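Local coordinates for protein prolyl-tRNA synthetase (Giardia lamblia ATCC 50803, PDB 3IAL) that probably joins L-proline to its cognate tRNA at the expense of ATP, passing through the prolyl-adenylate intermediate that is bound here, at residues L141-H154 with R166-A178. Residues are numbered along the deposited sequence; the frame is centred on the assembly and turned at random.
Sequences LPLKIHQTCTIFRH and REIHWNEAHCCHA. With PR8 (5'-O-[(R)-hydroxy{[(2S)-pyrrolidin-2-ylcarbonyl]oxy}phosphoryl]adenosine), chain H.
Glu172 and Gln147 face each other as a hydrogen-bonded pair where strands 143-152 and 167-177, the antiparallel strands of class II motif 2, run together; Arg153, the motif's signature arginine, follows the first, near adenine N7, its NE bonded to Pro121 O. Glu172 can be followed outward. Glu172 CB lies 3.5 Å above one face of the Trp170 indole and also 3.5 Å from CG of the prolyl-adenylate. CG packs on Gln147 CG, two extended chains side by side pointing the same way, and the carboxylate then divides its work. Glu172 OE1 takes Gln147 NE2 at 3.0 Å from above the carboxylate plane, a weak bond from Trp170 NE1, and Ser123; Gln147 OE1 accepts the amide of Phe79. Glu172 OE2 receives His174 NE2 at 2.8 Å on its anti side; with Tyr128 at ND1, this sets the imidazole beside the prolyl ring.

On the other indole face, isoleucine's branches give Ile151 two contacts: CG2 meets Trp170 NE1 and CE2, while chi1 of 50° brings CG1 round and CD1 over the six-membered ring (CH-pi). Ile168 offers CG2 to adenine C2 at 3.4 Å.

Behind the pocket, Asn171 ND2 spends its two hydrogens on His146 ND1 and Thr148 OG1, which also bonds to Glu66. These strands offer the ligand mainly carbon and ring surfaces, while several donors satisfy the buried carboxylate, which orients His174 and, more weakly, Trp170.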
ATOM      1  N   LEU B 141     -25.277   2.725  -8.553  1.00 27.10           N
ATOM      2  CA  LEU B 141     -24.343   2.930  -9.668  1.00 25.08           C
ATOM      3  C   LEU B 141     -24.077   4.417  -9.875  1.00 25.14           C
ATOM      4  O   LEU B 141     -24.940   5.240  -9.589  1.00 25.99           O
ATOM      5  CB  LEU B 141     -24.897   2.312 -10.950  1.00 24.27           C
ATOM      6  CG  LEU B 141     -25.156   0.798 -10.938  1.00 24.94           C
ATOM      7  CD1 LEU B 141     -25.754   0.346 -12.275  1.00 24.82           C
ATOM      8  CD2 LEU B 141     -23.891   0.008 -10.638  1.00 20.02           C
ATOM      9  N   PRO B 142     -22.875   4.777 -10.359  1.00 25.27           N
ATOM     10  CA  PRO B 142     -21.747   3.900 -10.663  1.00 24.21           C
ATOM     11  C   PRO B 142     -21.074   3.338  -9.415  1.00 24.24           C
ATOM     12  O   PRO B 142     -21.122   3.936  -8.344  1.00 23.56           O
ATOM     13  CB  PRO B 142     -20.766   4.814 -11.421  1.00 24.88           C
ATOM     14  CG  PRO B 142     -21.130   6.183 -11.044  1.00 26.22           C
ATOM     15  CD  PRO B 142     -22.603   6.179 -10.729  1.00 24.85           C
ATOM     16  N   LEU B 143     -20.470   2.172  -9.573  1.00 23.62           N
ATOM     17  CA  LEU B 143     -19.743   1.514  -8.507  1.00 24.38           C
ATOM     18  C   LEU B 143     -18.336   1.335  -9.062  1.00 22.67           C
ATOM     19  O   LEU B 143     -18.132   0.588 -10.023  1.00 21.55           O
ATOM     20  CB  LEU B 143     -20.413   0.172  -8.161  1.00 24.62           C
ATOM     21  CG  LEU B 143     -19.811  -0.686  -7.043  1.00 28.37           C
ATOM     22  CD1 LEU B 143     -19.224   0.155  -5.915  1.00 29.85           C
ATOM     23  CD2 LEU B 143     -20.855  -1.666  -6.499  1.00 27.41           C
ATOM     24  N   LYS B 144     -17.391   2.078  -8.493  1.00 22.01           N
ATOM     25  CA  LYS B 144     -16.033   2.178  -9.024  1.00 22.18           C
ATOM     26  C   LYS B 144     -15.026   1.859  -7.935  1.00 23.90           C
ATOM     27  O   LYS B 144     -14.931   2.580  -6.941  1.00 24.37           O
ATOM     28  CB  LYS B 144     -15.780   3.596  -9.554  1.00 22.17           C
ATOM     29  CG  LYS B 144     -16.818   4.105 -10.553  1.00 21.47           C
ATOM     30  CD  LYS B 144     -16.329   5.352 -11.276  1.00 23.64           C
ATOM     31  CE  LYS B 144     -17.401   5.959 -12.152  1.00 21.93           C
ATOM     32  NZ  LYS B 144     -16.908   7.124 -12.930  1.00 19.96           N
ATOM     33  N   ILE B 145     -14.267   0.781  -8.119  1.00 24.24           N
ATOM     34  CA  ILE B 145     -13.272   0.396  -7.140  1.00 21.83           C
ATOM     35  C   ILE B 145     -11.931   0.070  -7.787  1.00 22.63           C
ATOM     36  O   ILE B 145     -11.823  -0.015  -8.997  1.00 24.81           O
ATOM     37  CB  ILE B 145     -13.772  -0.771  -6.247  1.00 22.57           C
ATOM     38  CG1 ILE B 145     -14.209  -1.989  -7.071  1.00 23.69           C
ATOM     39  CG2 ILE B 145     -14.953  -0.299  -5.362  1.00 22.47           C
ATOM     40  CD1 ILE B 145     -13.098  -2.840  -7.605  1.00 24.09           C
ATOM     41  N   HIS B 146     -10.903  -0.072  -6.961  1.00 22.89           N
ATOM     42  CA  HIS B 146      -9.607  -0.529  -7.424  1.00 23.45           C
ATOM     43  C   HIS B 146      -8.838  -1.085  -6.243  1.00 23.45           C
ATOM     44  O   HIS B 146      -9.148  -0.763  -5.100  1.00 21.80           O
ATOM     45  CB  HIS B 146      -8.821   0.606  -8.083  1.00 22.89           C
ATOM     46  CG  HIS B 146      -8.385   1.665  -7.129  1.00 22.17           C
ATOM     47  ND1 HIS B 146      -7.135   1.670  -6.546  1.00 25.40           N
ATOM     48  CD2 HIS B 146      -9.037   2.741  -6.637  1.00 22.80           C
ATOM     49  CE1 HIS B 146      -7.034   2.715  -5.744  1.00 25.55           C
ATOM     50  NE2 HIS B 146      -8.176   3.376  -5.773  1.00 21.55           N
ATOM     51  N   GLN B 147      -7.849  -1.925  -6.528  1.00 22.12           N
ATOM     52  CA  GLN B 147      -6.983  -2.471  -5.498  1.00 20.96           C
ATOM     53  C   GLN B 147      -5.555  -2.620  -5.999  1.00 23.08           C
ATOM     54  O   GLN B 147      -5.318  -2.899  -7.168  1.00 25.14           O
ATOM     55  CB  GLN B 147      -7.498  -3.814  -4.999  1.00 20.56           C
ATOM     56  CG  GLN B 147      -7.490  -4.930  -6.025  1.00 22.75           C
ATOM     57  CD  GLN B 147      -8.040  -6.218  -5.453  1.00 26.10           C
ATOM     58  OE1 GLN B 147      -8.554  -6.233  -4.333  1.00 24.69           O
ATOM     59  NE2 GLN B 147      -7.946  -7.308  -6.224  1.00 21.03           N
ATOM     60  N   THR B 148      -4.618  -2.412  -5.086  1.00 23.28           N
ATOM     61  CA  THR B 148      -3.204  -2.590  -5.342  1.00 24.50           C
ATOM     62  C   THR B 148      -2.856  -3.855  -4.605  1.00 23.45           C
ATOM     63  O   THR B 148      -3.101  -3.958  -3.408  1.00 23.24           O
ATOM     64  CB  THR B 148      -2.389  -1.428  -4.770  1.00 23.58           C
ATOM     65  OG1 THR B 148      -2.716  -0.238  -5.491  1.00 24.19           O
ATOM     66  CG2 THR B 148      -0.887  -1.716  -4.855  1.00 20.75           C
ATOM     67  N   CYS B 149      -2.311  -4.824  -5.321  1.00 22.34           N
ATOM     68  CA  CYS B 149      -2.068  -6.142  -4.745  1.00 25.43           C
ATOM     69  C   CYS B 149      -1.172  -6.919  -5.694  1.00 25.00           C
ATOM     70  O   CYS B 149      -0.693  -6.372  -6.688  1.00 26.10           O
ATOM     71  CB  CYS B 149      -3.390  -6.895  -4.536  1.00 23.41           C
ATOM     72  SG  CYS B 149      -4.244  -7.371  -6.092  1.00 26.58           S
ATOM     73  N   THR B 150      -0.958  -8.195  -5.396  1.00 24.87           N
ATOM     74  CA  THR B 150      -0.255  -9.065  -6.320  1.00 24.10           C
ATOM     75  C   THR B 150      -1.238 -10.074  -6.898  1.00 23.75           C
ATOM     76  O   THR B 150      -2.230 -10.443  -6.243  1.00 22.67           O
ATOM     77  CB  THR B 150       0.975  -9.743  -5.675  1.00 25.84           C
ATOM     78  OG1 THR B 150       0.577 -10.808  -4.801  1.00 21.89           O
ATOM     79  CG2 THR B 150       1.795  -8.724  -4.906  1.00 17.83           C
ATOM     80  N   ILE B 151      -0.981 -10.463  -8.147  1.00 21.44           N
ATOM     81  CA  ILE B 151      -1.695 -11.547  -8.818  1.00 21.93           C
ATOM     82  C   ILE B 151      -0.673 -12.626  -9.165  1.00 23.94           C
ATOM     83  O   ILE B 151       0.541 -12.401  -9.024  1.00 23.95           O
ATOM     84  CB  ILE B 151      -2.432 -11.063 -10.090  1.00 22.58           C
ATOM     85  CG1 ILE B 151      -1.493 -10.260 -11.003  1.00 20.21           C
ATOM     86  CG2 ILE B 151      -3.663 -10.231  -9.707  1.00 19.87           C
ATOM     87  CD1 ILE B 151      -1.978 -10.181 -12.464  1.00 22.07           C
ATOM     88  N   PHE B 152      -1.157 -13.786  -9.612  1.00 24.13           N
ATOM     89  CA  PHE B 152      -0.312 -14.973  -9.796  1.00 25.15           C
ATOM     90  C   PHE B 152      -0.547 -15.649 -11.154  1.00 27.01           C
ATOM     91  O   PHE B 152      -1.682 -15.957 -11.502  1.00 28.10           O
ATOM     92  CB  PHE B 152      -0.564 -15.974  -8.662  1.00 24.50           C
ATOM     93  CG  PHE B 152      -0.262 -15.423  -7.287  1.00 23.41           C
ATOM     94  CD1 PHE B 152       0.966 -15.667  -6.680  1.00 26.49           C
ATOM     95  CD2 PHE B 152      -1.202 -14.665  -6.607  1.00 24.90           C
ATOM     96  CE1 PHE B 152       1.250 -15.164  -5.420  1.00 23.78           C
ATOM     97  CE2 PHE B 152      -0.926 -14.148  -5.332  1.00 27.21           C
ATOM     98  CZ  PHE B 152       0.299 -14.398  -4.741  1.00 24.69           C
ATOM     99  N   ARG B 153       0.530 -15.867 -11.911  1.00 28.27           N
ATOM    100  CA  ARG B 153       0.460 -16.488 -13.235  1.00 30.53           C
ATOM    101  C   ARG B 153       1.487 -17.610 -13.343  1.00 32.28           C
ATOM    102  O   ARG B 153       2.683 -17.350 -13.486  1.00 32.94           O
ATOM    103  CB  ARG B 153       0.737 -15.456 -14.335  1.00 32.79           C
ATOM    104  CG  ARG B 153      -0.132 -14.211 -14.310  1.00 30.57           C
ATOM    105  CD  ARG B 153      -1.402 -14.378 -15.085  1.00 31.21           C
ATOM    106  NE  ARG B 153      -2.264 -13.200 -14.964  1.00 33.40           N
ATOM    107  CZ  ARG B 153      -2.374 -12.209 -15.851  1.00 32.75           C
ATOM    108  NH1 ARG B 153      -1.678 -12.203 -16.982  1.00 34.08           N
ATOM    109  NH2 ARG B 153      -3.208 -11.206 -15.602  1.00 30.41           N
ATOM    110  N   HIS B 154       1.020 -18.853 -13.294  1.00 34.71           N
ATOM    111  CA  HIS B 154       1.904 -20.022 -13.298  1.00 39.05           C
ATOM    112  C   HIS B 154       2.664 -20.256 -14.600  1.00 43.33           C
ATOM    113  O   HIS B 154       3.836 -20.626 -14.559  1.00 46.48           O
ATOM    114  CB  HIS B 154       1.125 -21.297 -12.970  1.00 38.12           C
ATOM    115  CG  HIS B 154       1.848 -22.549 -13.345  1.00 40.99           C
ATOM    116  ND1 HIS B 154       2.943 -23.014 -12.648  1.00 44.71           N
ATOM    117  CD2 HIS B 154       1.644 -23.430 -14.354  1.00 43.34           C
ATOM    118  CE1 HIS B 154       3.380 -24.126 -13.209  1.00 46.41           C
ATOM    119  NE2 HIS B 154       2.605 -24.404 -14.242  1.00 46.26           N
ATOM    120  N   ARG B 166       5.995 -14.427 -12.188  1.00 27.99           N
ATOM    121  CA  ARG B 166       4.905 -15.333 -11.842  1.00 28.74           C
ATOM    122  C   ARG B 166       4.069 -14.802 -10.675  1.00 28.97           C
ATOM    123  O   ARG B 166       2.900 -15.156 -10.560  1.00 30.34           O
ATOM    124  CB  ARG B 166       5.432 -16.736 -11.571  1.00 28.70           C
ATOM    125  CG  ARG B 166       5.861 -17.448 -12.857  1.00 34.91           C
ATOM    126  CD  ARG B 166       6.582 -18.748 -12.586  1.00 35.94           C
ATOM    127  NE  ARG B 166       5.682 -19.825 -12.195  1.00 41.50           N
ATOM    128  CZ  ARG B 166       5.986 -20.816 -11.347  1.00 43.50           C
ATOM    129  NH1 ARG B 166       7.167 -20.884 -10.734  1.00 43.07           N
ATOM    130  NH2 ARG B 166       5.081 -21.744 -11.088  1.00 42.98           N
ATOM    131  N   GLU B 167       4.667 -13.969  -9.821  1.00 27.19           N
ATOM    132  CA  GLU B 167       3.894 -13.119  -8.905  1.00 29.26           C
ATOM    133  C   GLU B 167       4.089 -11.664  -9.306  1.00 26.29           C
ATOM    134  O   GLU B 167       5.197 -11.155  -9.310  1.00 24.48           O
ATOM    135  CB  GLU B 167       4.284 -13.330  -7.440  1.00 28.85           C
ATOM    136  CG  GLU B 167       3.632 -12.324  -6.502  1.00 29.32           C
ATOM    137  CD  GLU B 167       3.622 -12.761  -5.045  1.00 28.58           C
ATOM    138  OE1 GLU B 167       4.335 -13.719  -4.697  1.00 27.36           O
ATOM    139  OE2 GLU B 167       2.889 -12.137  -4.244  1.00 28.92           O
ATOM    140  N   ILE B 168       2.985 -11.002  -9.624  1.00 28.02           N
ATOM    141  CA  ILE B 168       3.017  -9.700 -10.250  1.00 26.41           C
ATOM    142  C   ILE B 168       2.348  -8.660  -9.359  1.00 26.63           C
ATOM    143  O   ILE B 168       1.156  -8.752  -9.080  1.00 24.26           O
ATOM    144  CB  ILE B 168       2.273  -9.738 -11.599  1.00 27.53           C
ATOM    145  CG1 ILE B 168       2.718 -10.940 -12.442  1.00 25.18           C
ATOM    146  CG2 ILE B 168       2.477  -8.414 -12.368  1.00 28.38           C
ATOM    147  CD1 ILE B 168       1.644 -11.410 -13.422  1.00 28.02           C
ATOM    148  N   HIS B 169       3.113  -7.653  -8.940  1.00 24.92           N
ATOM    149  CA  HIS B 169       2.561  -6.538  -8.184  1.00 23.94           C
ATOM    150  C   HIS B 169       1.851  -5.626  -9.178  1.00 25.63           C
ATOM    151  O   HIS B 169       2.394  -5.316 -10.251  1.00 23.87           O
ATOM    152  CB  HIS B 169       3.674  -5.805  -7.433  1.00 25.65           C
ATOM    153  CG  HIS B 169       3.181  -4.844  -6.401  1.00 25.62           C
ATOM    154  ND1 HIS B 169       3.183  -3.476  -6.595  1.00 21.19           N
ATOM    155  CD2 HIS B 169       2.664  -5.052  -5.166  1.00 22.65           C
ATOM    156  CE1 HIS B 169       2.684  -2.887  -5.522  1.00 20.12           C
ATOM    157  NE2 HIS B 169       2.362  -3.817  -4.641  1.00 20.34           N
ATOM    158  N   TRP B 170       0.623  -5.229  -8.858  1.00 22.06           N
ATOM    159  CA  TRP B 170      -0.157  -4.430  -9.794  1.00 23.83           C
ATOM    160  C   TRP B 170      -1.276  -3.651  -9.128  1.00 22.05           C
ATOM    161  O   TRP B 170      -1.520  -3.806  -7.939  1.00 22.28           O
ATOM    162  CB  TRP B 170      -0.690  -5.323 -10.932  1.00 24.93           C
ATOM    163  CG  TRP B 170      -2.039  -6.012 -10.748  1.00 25.01           C
ATOM    164  CD1 TRP B 170      -2.723  -6.237  -9.587  1.00 25.30           C
ATOM    165  CD2 TRP B 170      -2.815  -6.618 -11.790  1.00 25.05           C
ATOM    166  NE1 TRP B 170      -3.888  -6.914  -9.850  1.00 24.34           N
ATOM    167  CE2 TRP B 170      -3.963  -7.165 -11.195  1.00 24.41           C
ATOM    168  CE3 TRP B 170      -2.647  -6.744 -13.174  1.00 28.09           C
ATOM    169  CZ2 TRP B 170      -4.950  -7.810 -11.934  1.00 23.01           C
ATOM    170  CZ3 TRP B 170      -3.631  -7.383 -13.912  1.00 25.44           C
ATOM    171  CH2 TRP B 170      -4.766  -7.907 -13.287  1.00 26.62           C
ATOM    172  N   ASN B 171      -1.947  -2.818  -9.918  1.00 23.56           N
ATOM    173  CA  ASN B 171      -3.221  -2.238  -9.528  1.00 23.64           C
ATOM    174  C   ASN B 171      -4.257  -2.558 -10.592  1.00 24.67           C
ATOM    175  O   ASN B 171      -3.983  -2.437 -11.796  1.00 23.15           O
ATOM    176  CB  ASN B 171      -3.086  -0.728  -9.308  1.00 26.40           C
ATOM    177  CG  ASN B 171      -4.421  -0.048  -8.983  1.00 26.83           C
ATOM    178  OD1 ASN B 171      -5.255   0.140  -9.863  1.00 28.30           O
ATOM    179  ND2 ASN B 171      -4.602   0.354  -7.726  1.00 23.54           N
ATOM    180  N   GLU B 172      -5.431  -2.996 -10.134  1.00 23.46           N
ATOM    181  CA  GLU B 172      -6.574  -3.267 -11.002  1.00 23.51           C
ATOM    182  C   GLU B 172      -7.796  -2.477 -10.541  1.00 24.12           C
ATOM    183  O   GLU B 172      -8.173  -2.529  -9.369  1.00 25.31           O
ATOM    184  CB  GLU B 172      -6.901  -4.768 -11.048  1.00 23.42           C
ATOM    185  CG  GLU B 172      -7.255  -5.423  -9.710  1.00 20.88           C
ATOM    186  CD  GLU B 172      -7.421  -6.937  -9.825  1.00 22.91           C
ATOM    187  OE1 GLU B 172      -6.855  -7.682  -8.989  1.00 25.37           O
ATOM    188  OE2 GLU B 172      -8.128  -7.384 -10.753  1.00 20.56           O
ATOM    189  N   ALA B 173      -8.373  -1.721 -11.471  1.00 24.32           N
ATOM    190  CA  ALA B 173      -9.604  -0.972 -11.272  1.00 24.43           C
ATOM    191  C   ALA B 173     -10.737  -1.700 -11.989  1.00 25.47           C
ATOM    192  O   ALA B 173     -10.530  -2.216 -13.086  1.00 24.33           O
ATOM    193  CB  ALA B 173      -9.453   0.423 -11.849  1.00 23.50           C
ATOM    194  N   HIS B 174     -11.920  -1.729 -11.368  1.00 25.66           N
ATOM    195  CA  HIS B 174     -13.119  -2.376 -11.923  1.00 24.61           C
ATOM    196  C   HIS B 174     -14.321  -1.479 -11.628  1.00 27.53           C
ATOM    197  O   HIS B 174     -14.555  -1.111 -10.462  1.00 26.20           O
ATOM    198  CB  HIS B 174     -13.364  -3.748 -11.277  1.00 24.90           C
ATOM    199  CG  HIS B 174     -12.271  -4.745 -11.509  1.00 23.52           C
ATOM    200  ND1 HIS B 174     -12.349  -5.730 -12.474  1.00 22.97           N
ATOM    201  CD2 HIS B 174     -11.077  -4.920 -10.887  1.00 27.93           C
ATOM    202  CE1 HIS B 174     -11.245  -6.458 -12.443  1.00 25.12           C
ATOM    203  NE2 HIS B 174     -10.454  -5.987 -11.492  1.00 23.12           N
ATOM    204  N   CYS B 175     -15.070  -1.115 -12.670  1.00 26.10           N
ATOM    205  CA  CYS B 175     -16.223  -0.241 -12.511  1.00 24.88           C
ATOM    206  C   CYS B 175     -17.457  -0.827 -13.152  1.00 26.62           C
ATOM    207  O   CYS B 175     -17.386  -1.461 -14.206  1.00 28.28           O
ATOM    208  CB  CYS B 175     -15.961   1.133 -13.112  1.00 27.43           C
ATOM    209  SG  CYS B 175     -14.541   1.989 -12.417  1.00 25.47           S
ATOM    210  N   CYS B 176     -18.586  -0.584 -12.500  1.00 25.36           N
ATOM    211  CA  CYS B 176     -19.879  -1.058 -12.928  1.00 24.33           C
ATOM    212  C   CYS B 176     -20.722   0.159 -13.308  1.00 25.22           C
ATOM    213  O   CYS B 176     -20.830   1.115 -12.531  1.00 28.36           O
ATOM    214  CB  CYS B 176     -20.515  -1.830 -11.781  1.00 24.55           C
ATOM    215  SG  CYS B 176     -22.001  -2.719 -12.179  1.00 26.84           S
ATOM    216  N   HIS B 177     -21.316   0.115 -14.500  1.00 23.33           N
ATOM    217  CA  HIS B 177     -21.929   1.284 -15.121  1.00 24.06           C
ATOM    218  C   HIS B 177     -23.377   1.032 -15.530  1.00 23.77           C
ATOM    219  O   HIS B 177     -23.726  -0.057 -15.976  1.00 25.34           O
ATOM    220  CB  HIS B 177     -21.134   1.667 -16.368  1.00 24.56           C
ATOM    221  CG  HIS B 177     -19.659   1.786 -16.137  1.00 25.41           C
ATOM    222  ND1 HIS B 177     -19.088   2.884 -15.527  1.00 22.79           N
ATOM    223  CD2 HIS B 177     -18.637   0.957 -16.457  1.00 25.20           C
ATOM    224  CE1 HIS B 177     -17.778   2.719 -15.478  1.00 25.65           C
ATOM    225  NE2 HIS B 177     -17.478   1.564 -16.043  1.00 21.98           N
ATOM    226  N   ALA B 178     -24.210   2.057 -15.405  1.00 25.05           N
ATOM    227  CA  ALA B 178     -25.618   1.939 -15.747  1.00 25.23           C
ATOM    228  C   ALA B 178     -25.822   1.712 -17.247  1.00 24.48           C
ATOM    229  O   ALA B 178     -26.682   0.923 -17.644  1.00 24.99           O
ATOM    230  CB  ALA B 178     -26.378   3.171 -15.284  1.00 25.01           C
TER
HETATM  231  C   PR8 H 601      -6.198  -7.166 -17.103  1.00 41.68           C
HETATM  232  N   PR8 H 601      -7.846  -7.490 -15.365  1.00 37.95           N
HETATM  233  O   PR8 H 601      -5.622  -8.111 -16.560  1.00 39.80           O
HETATM  234  P   PR8 H 601      -4.310  -6.974 -18.707  0.70 54.76           P
HETATM  235  N1  PR8 H 601       4.456  -9.645 -15.483  0.70 38.84           N
HETATM  236  C2  PR8 H 601       4.358  -8.342 -15.245  0.70 36.35           C
HETATM  237  N3  PR8 H 601       3.300  -7.627 -15.634  0.70 36.19           N
HETATM  238  C4  PR8 H 601       2.287  -8.193 -16.288  0.70 40.17           C
HETATM  239  C5  PR8 H 601       2.359  -9.555 -16.564  0.70 44.07           C
HETATM  240  C6  PR8 H 601       3.470 -10.282 -16.144  0.70 44.75           C
HETATM  241  N6  PR8 H 601       3.549 -11.590 -16.393  0.70 47.85           N
HETATM  242  N7  PR8 H 601       1.250  -9.888 -17.213  0.70 45.67           N
HETATM  243  C8  PR8 H 601       0.507  -8.787 -17.346  0.70 49.61           C
HETATM  244  N9  PR8 H 601       1.137  -7.743 -16.790  0.70 48.94           N
HETATM  245  CA  PR8 H 601      -7.510  -6.641 -16.521  1.00 37.84           C
HETATM  246  CB  PR8 H 601      -7.285  -5.236 -15.988  1.00 35.99           C
HETATM  247  CD  PR8 H 601      -8.144  -6.605 -14.244  1.00 37.80           C
HETATM  248  CG  PR8 H 601      -7.194  -5.421 -14.467  1.00 35.60           C
HETATM  249  C1' PR8 H 601       0.603  -6.344 -16.754  0.70 52.31           C
HETATM  250  O10 PR8 H 601      -5.786  -6.526 -18.230  1.00 43.66           O
HETATM  251  O1P PR8 H 601      -4.271  -8.338 -19.293  0.70 56.60           O
HETATM  252  C2' PR8 H 601       0.553  -5.691 -18.157  0.70 54.66           C
HETATM  253  O2' PR8 H 601       0.957  -4.316 -18.073  0.70 47.98           O
HETATM  254  O2P PR8 H 601      -3.878  -5.879 -19.800  0.70 58.29           O
HETATM  255  C3' PR8 H 601      -0.922  -5.710 -18.482  0.70 55.14           C
HETATM  256  O3' PR8 H 601      -1.237  -4.685 -19.427  0.70 53.41           O
HETATM  257  C4' PR8 H 601      -1.435  -5.335 -17.104  0.70 55.14           C
HETATM  258  O4' PR8 H 601      -0.782  -6.329 -16.283  0.70 53.59           O
HETATM  259  C5' PR8 H 601      -2.943  -5.452 -17.086  0.70 54.00           C
HETATM  260  O5' PR8 H 601      -3.336  -6.763 -17.445  0.70 54.92           O